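Local coordinates for uncharacterized protein YacP (Bacillus subtilis, PDB 5MQ8), which is an endoribonuclease of the PIN-like NYN family that takes part in ribosome-dependent mRNA decay, at residues A95-E107 against I111-L124. Numbering follows the deposited sequence.
Sequences ATQIHVATSDYTE and IFGQGALRKSAREL
Strands 98-101 and 117-119 run parallel, with His99 beside Leu117, Val100 beside Arg118 and Ala101 beside Lys119, joined by a ladder of four backbone hydrogen bonds that runs from Leu117 N to Ile98 O at one end to Thr102 N to Lys119 O at the other. The guanidinium of Arg118 lies flat on the Tyr105 ring, planes at 6° and centres 3.7 Å apart, a stacked cation-pi pair. Thr102 CG2 sits over the rim of the guanidinium's other face. A long extended start (chi1 163°) carries the arginine past Thr102 before it bends at chi3. There NH2 donates to Asp104 O over 2.6 Å; the oxygen lies in the guanidinium plane, whereas the donor stands 51° out of the carbonyl plane. This bond and the tyrosine stack hold the group flat, and weak bonds from NE and NH2 to Thr102 O add a little. On the same side of the sheet, Val100 CB meets Phe112 CE1 at 3.6 Å, while Thr102 CG2 touches the edge of that ring and Arg118 CB lies over the rim of one face. Ile111 CD1 reaches Val100 CG2 tip to tip, and helix 80-90 packs on both residues. This is the 117-119 border of the five-stranded parallel sheet of the PIN-like domain, strand order 3-2-1-4-5; strand 98-101 also pairs with strand 3-7, and Thr102 OG1 is hydrogen-bonded to Asp7 at that strand's end. On the opposite face, the His99 and Leu117 side chains lie side by side, pointing the same way. A water 2.8 Å from His99 ND1 accepts from Lys119 NZ, while His99 NE2 is hydrogen-bonded to Asp2. Beyond the strands, Ser103 OG accepts a nearly straight bond from Ala121 N at 2.9 Å, tying the loop to the first turn of helix 121-145, where Ser120 is the N-cap and forms a capping box with Glu123.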
loop_
_atom_site.group_PDB
_atom_site.type_symbol
_atom_site.label_atom_id
_atom_site.label_comp_id
_atom_site.label_asym_id
_atom_site.label_seq_id
_atom_site.Cartn_x
_atom_site.Cartn_y
_atom_site.Cartn_z
ATOM N N ALA A 95 -5.020 -37.196 -4.347
ATOM C CA ALA A 95 -3.843 -36.317 -4.414
ATOM C C ALA A 95 -3.926 -35.043 -3.528
ATOM O O ALA A 95 -3.133 -34.116 -3.730
ATOM C CB ALA A 95 -3.560 -35.942 -5.867
ATOM N N THR A 96 -4.843 -35.011 -2.528
ATOM C CA THR A 96 -5.036 -33.827 -1.681
ATOM C C THR A 96 -4.957 -34.129 -0.181
ATOM O O THR A 96 -5.604 -35.067 0.289
ATOM C CB THR A 96 -6.368 -33.143 -2.088
ATOM O OG1 THR A 96 -6.162 -32.381 -3.280
ATOM C CG2 THR A 96 -6.961 -32.244 -1.006
ATOM N N GLN A 97 -4.188 -33.297 0.571
ATOM C CA GLN A 97 -4.086 -33.366 2.031
ATOM C C GLN A 97 -4.850 -32.193 2.674
ATOM O O GLN A 97 -4.534 -31.023 2.421
ATOM C CB GLN A 97 -2.624 -33.420 2.517
ATOM C CG GLN A 97 -2.453 -33.556 4.046
ATOM C CD GLN A 97 -3.048 -34.826 4.624
ATOM O OE1 GLN A 97 -4.166 -34.841 5.153
ATOM N NE2 GLN A 97 -2.314 -35.922 4.531
ATOM N N ILE A 98 -5.864 -32.529 3.493
ATOM C CA ILE A 98 -6.689 -31.573 4.221
ATOM C C ILE A 98 -6.007 -31.216 5.546
ATOM O O ILE A 98 -5.609 -32.102 6.299
ATOM C CB ILE A 98 -8.154 -32.093 4.429
ATOM C CG1 ILE A 98 -8.866 -32.465 3.083
ATOM C CG2 ILE A 98 -9.005 -31.122 5.268
ATOM C CD1 ILE A 98 -9.111 -31.356 2.035
ATOM N N HIS A 99 -5.861 -29.915 5.805
ATOM C CA HIS A 99 -5.326 -29.385 7.052
ATOM C C HIS A 99 -6.433 -28.569 7.690
ATOM O O HIS A 99 -7.160 -27.868 6.987
ATOM C CB HIS A 99 -4.100 -28.505 6.806
ATOM C CG HIS A 99 -2.950 -29.222 6.179
ATOM N ND1 HIS A 99 -1.947 -29.787 6.949
ATOM C CD2 HIS A 99 -2.667 -29.428 4.872
ATOM C CE1 HIS A 99 -1.095 -30.322 6.093
ATOM N NE2 HIS A 99 -1.488 -30.137 4.833
ATOM N N VAL A 100 -6.594 -28.681 9.014
ATOM C CA VAL A 100 -7.613 -27.933 9.745
ATOM C C VAL A 100 -6.942 -27.106 10.823
ATOM O O VAL A 100 -6.313 -27.665 11.729
ATOM C CB VAL A 100 -8.757 -28.809 10.316
ATOM C CG1 VAL A 100 -9.827 -27.947 10.994
ATOM C CG2 VAL A 100 -9.380 -29.692 9.233
ATOM N N ALA A 101 -7.099 -25.774 10.742
ATOM C CA ALA A 101 -6.534 -24.866 11.733
ATOM C C ALA A 101 -7.532 -24.640 12.867
ATOM O O ALA A 101 -8.563 -23.983 12.675
ATOM C CB ALA A 101 -6.141 -23.549 11.087
ATOM N N THR A 102 -7.232 -25.230 14.045
ATOM C CA THR A 102 -8.021 -25.136 15.283
ATOM C C THR A 102 -7.251 -25.660 16.497
ATOM O O THR A 102 -6.544 -26.670 16.411
ATOM C CB THR A 102 -9.433 -25.785 15.158
ATOM O OG1 THR A 102 -10.233 -25.386 16.272
ATOM C CG2 THR A 102 -9.408 -27.316 15.035
ATOM N N SER A 103 -7.422 -24.974 17.636
ATOM C CA SER A 103 -6.882 -25.368 18.943
ATOM C C SER A 103 -8.045 -25.741 19.883
ATOM O O SER A 103 -7.824 -25.941 21.077
ATOM C CB SER A 103 -6.041 -24.247 19.548
ATOM O OG SER A 103 -4.763 -24.238 18.942
ATOM N N ASP A 104 -9.284 -25.833 19.342
ATOM C CA ASP A 104 -10.470 -26.182 20.128
ATOM C C ASP A 104 -10.561 -27.677 20.387
ATOM O O ASP A 104 -10.396 -28.470 19.468
ATOM C CB ASP A 104 -11.757 -25.691 19.456
ATOM C CG ASP A 104 -13.015 -26.167 20.169
ATOM O OD1 ASP A 104 -13.380 -25.556 21.211
ATOM O OD2 ASP A 104 -13.597 -27.191 19.731
ATOM N N TYR A 105 -10.932 -28.055 21.625
ATOM C CA TYR A 105 -11.129 -29.455 21.998
ATOM C C TYR A 105 -12.513 -29.687 22.629
ATOM O O TYR A 105 -12.801 -30.796 23.067
ATOM C CB TYR A 105 -9.975 -29.965 22.876
ATOM C CG TYR A 105 -8.674 -30.155 22.122
ATOM C CD1 TYR A 105 -7.748 -29.121 22.019
ATOM C CD2 TYR A 105 -8.355 -31.380 21.536
ATOM C CE1 TYR A 105 -6.541 -29.294 21.336
ATOM C CE2 TYR A 105 -7.148 -31.568 20.859
ATOM C CZ TYR A 105 -6.245 -30.520 20.761
ATOM O OH TYR A 105 -5.060 -30.694 20.086
ATOM N N THR A 106 -13.386 -28.657 22.629
ATOM C CA THR A 106 -14.750 -28.763 23.146
ATOM C C THR A 106 -15.677 -29.497 22.175
ATOM O O THR A 106 -16.649 -30.126 22.604
ATOM C CB THR A 106 -15.331 -27.407 23.584
ATOM O OG1 THR A 106 -15.539 -26.556 22.462
ATOM C CG2 THR A 106 -14.508 -26.719 24.664
ATOM N N GLU A 107 -15.383 -29.409 20.866
ATOM C CA GLU A 107 -16.181 -30.068 19.836
ATOM C C GLU A 107 -15.623 -31.428 19.484
ATOM O O GLU A 107 -14.480 -31.744 19.821
ATOM C CB GLU A 107 -16.331 -29.181 18.582
ATOM C CG GLU A 107 -17.062 -27.861 18.802
ATOM C CD GLU A 107 -18.501 -27.911 19.268
ATOM O OE1 GLU A 107 -18.969 -26.879 19.788
ATOM O OE2 GLU A 107 -19.172 -28.954 19.099
ATOM N N ILE A 111 -13.608 -35.089 11.836
ATOM C CA ILE A 111 -12.755 -35.056 10.648
ATOM C C ILE A 111 -11.298 -35.488 10.940
ATOM O O ILE A 111 -10.606 -35.938 10.023
ATOM C CB ILE A 111 -12.842 -33.669 9.946
ATOM C CG1 ILE A 111 -12.377 -33.759 8.470
ATOM C CG2 ILE A 111 -12.125 -32.548 10.739
ATOM C CD1 ILE A 111 -11.559 -32.622 8.004
ATOM N N PHE A 112 -10.844 -35.381 12.209
ATOM C CA PHE A 112 -9.480 -35.757 12.571
ATOM C C PHE A 112 -9.270 -37.284 12.612
ATOM O O PHE A 112 -8.133 -37.752 12.741
ATOM C CB PHE A 112 -9.036 -35.060 13.865
ATOM C CG PHE A 112 -8.885 -33.562 13.721
ATOM C CD1 PHE A 112 -8.281 -33.009 12.593
ATOM C CD2 PHE A 112 -9.306 -32.704 14.730
ATOM C CE1 PHE A 112 -8.159 -31.630 12.453
ATOM C CE2 PHE A 112 -9.176 -31.318 14.594
ATOM C CZ PHE A 112 -8.600 -30.790 13.458
ATOM N N GLY A 113 -10.368 -38.029 12.451
ATOM C CA GLY A 113 -10.379 -39.482 12.336
ATOM C C GLY A 113 -10.627 -39.903 10.896
ATOM O O GLY A 113 -10.809 -41.089 10.620
ATOM N N GLN A 114 -10.642 -38.925 9.964
ATOM C CA GLN A 114 -10.887 -39.134 8.532
ATOM C C GLN A 114 -9.717 -38.653 7.637
ATOM O O GLN A 114 -9.935 -38.265 6.478
ATOM C CB GLN A 114 -12.207 -38.457 8.106
ATOM C CG GLN A 114 -13.460 -39.122 8.649
ATOM C CD GLN A 114 -14.650 -38.207 8.556
ATOM O OE1 GLN A 114 -15.177 -37.931 7.474
ATOM N NE2 GLN A 114 -15.111 -37.729 9.697
ATOM N N GLY A 115 -8.500 -38.690 8.180
ATOM C CA GLY A 115 -7.288 -38.324 7.453
ATOM C C GLY A 115 -6.826 -36.876 7.512
ATOM O O GLY A 115 -5.697 -36.583 7.103
ATOM N N ALA A 116 -7.681 -35.955 8.010
ATOM C CA ALA A 116 -7.324 -34.539 8.116
ATOM C C ALA A 116 -6.300 -34.309 9.209
ATOM O O ALA A 116 -6.343 -34.973 10.248
ATOM C CB ALA A 116 -8.558 -33.695 8.368
ATOM N N LEU A 117 -5.361 -33.385 8.956
ATOM C CA LEU A 117 -4.302 -33.032 9.897
ATOM C C LEU A 117 -4.672 -31.783 10.669
ATOM O O LEU A 117 -5.261 -30.856 10.120
ATOM C CB LEU A 117 -2.943 -32.861 9.189
ATOM C CG LEU A 117 -2.318 -34.138 8.593
ATOM C CD1 LEU A 117 -1.169 -33.808 7.657
ATOM C CD2 LEU A 117 -1.841 -35.098 9.690
ATOM N N ARG A 118 -4.337 -31.772 11.950
ATOM C CA ARG A 118 -4.647 -30.671 12.843
ATOM C C ARG A 118 -3.487 -29.702 12.930
ATOM O O ARG A 118 -2.350 -30.106 13.183
ATOM C CB ARG A 118 -5.049 -31.215 14.227
ATOM C CG ARG A 118 -5.016 -30.196 15.342
ATOM C CD ARG A 118 -5.580 -30.744 16.622
ATOM N NE ARG A 118 -6.293 -29.669 17.285
ATOM C CZ ARG A 118 -7.538 -29.733 17.729
ATOM N NH1 ARG A 118 -8.204 -30.877 17.697
ATOM N NH2 ARG A 118 -8.106 -28.670 18.265
ATOM N N LYS A 119 -3.791 -28.414 12.728
ATOM C CA LYS A 119 -2.843 -27.316 12.834
ATOM C C LYS A 119 -3.356 -26.416 13.951
ATOM O O LYS A 119 -4.532 -26.032 13.950
ATOM C CB LYS A 119 -2.748 -26.566 11.485
ATOM C CG LYS A 119 -1.637 -25.540 11.423
ATOM C CD LYS A 119 -1.670 -24.714 10.125
ATOM C CE LYS A 119 -0.819 -25.279 9.008
ATOM N NZ LYS A 119 -1.387 -26.508 8.409
ATOM N N SER A 120 -2.515 -26.133 14.935
ATOM C CA SER A 120 -2.934 -25.290 16.051
ATOM C C SER A 120 -3.027 -23.812 15.662
ATOM O O SER A 120 -2.434 -23.380 14.667
ATOM C CB SER A 120 -1.995 -25.463 17.244
ATOM O OG SER A 120 -0.716 -24.938 16.949
ATOM N N ALA A 121 -3.755 -23.042 16.476
ATOM C CA ALA A 121 -3.927 -21.607 16.308
ATOM C C ALA A 121 -2.574 -20.878 16.330
ATOM O O ALA A 121 -2.354 -19.976 15.521
ATOM C CB ALA A 121 -4.830 -21.067 17.399
ATOM N N ARG A 122 -1.670 -21.306 17.243
ATOM C CA ARG A 122 -0.319 -20.786 17.443
ATOM C C ARG A 122 0.540 -21.050 16.206
ATOM O O ARG A 122 1.262 -20.151 15.770
ATOM C CB ARG A 122 0.307 -21.450 18.690
ATOM C CG ARG A 122 1.419 -20.629 19.342
ATOM C CD ARG A 122 1.923 -21.218 20.658
ATOM N NE ARG A 122 0.995 -21.004 21.773
ATOM C CZ ARG A 122 0.968 -19.921 22.548
ATOM N NH1 ARG A 122 0.082 -19.825 23.531
ATOM N NH2 ARG A 122 1.843 -18.939 22.363
ATOM N N GLU A 123 0.452 -22.276 15.639
ATOM C CA GLU A 123 1.190 -22.678 14.446
ATOM C C GLU A 123 0.773 -21.846 13.252
ATOM O O GLU A 123 1.649 -21.369 12.528
ATOM C CB GLU A 123 0.967 -24.160 14.127
ATOM C CG GLU A 123 1.884 -25.112 14.873
ATOM C CD GLU A 123 1.339 -26.515 15.066
ATOM O OE1 GLU A 123 0.742 -27.076 14.117
ATOM O OE2 GLU A 123 1.521 -27.059 16.177
ATOM N N LEU A 124 -0.560 -21.669 13.032
ATOM C CA LEU A 124 -1.035 -20.871 11.906
ATOM C C LEU A 124 -0.563 -19.427 12.048
ATOM O O LEU A 124 -0.044 -18.875 11.079
ATOM C CB LEU A 124 -2.560 -20.971 11.679
ATOM C CG LEU A 124 -3.107 -20.238 10.421
ATOM C CD1 LEU A 124 -2.470 -20.746 9.134
ATOM C CD2 LEU A 124 -4.625 -20.299 10.351
HETATM O O HOH W 1 -0.782 -29.280 9.434
HETATM O O HOH W 2 -2.654 -22.915 19.995
#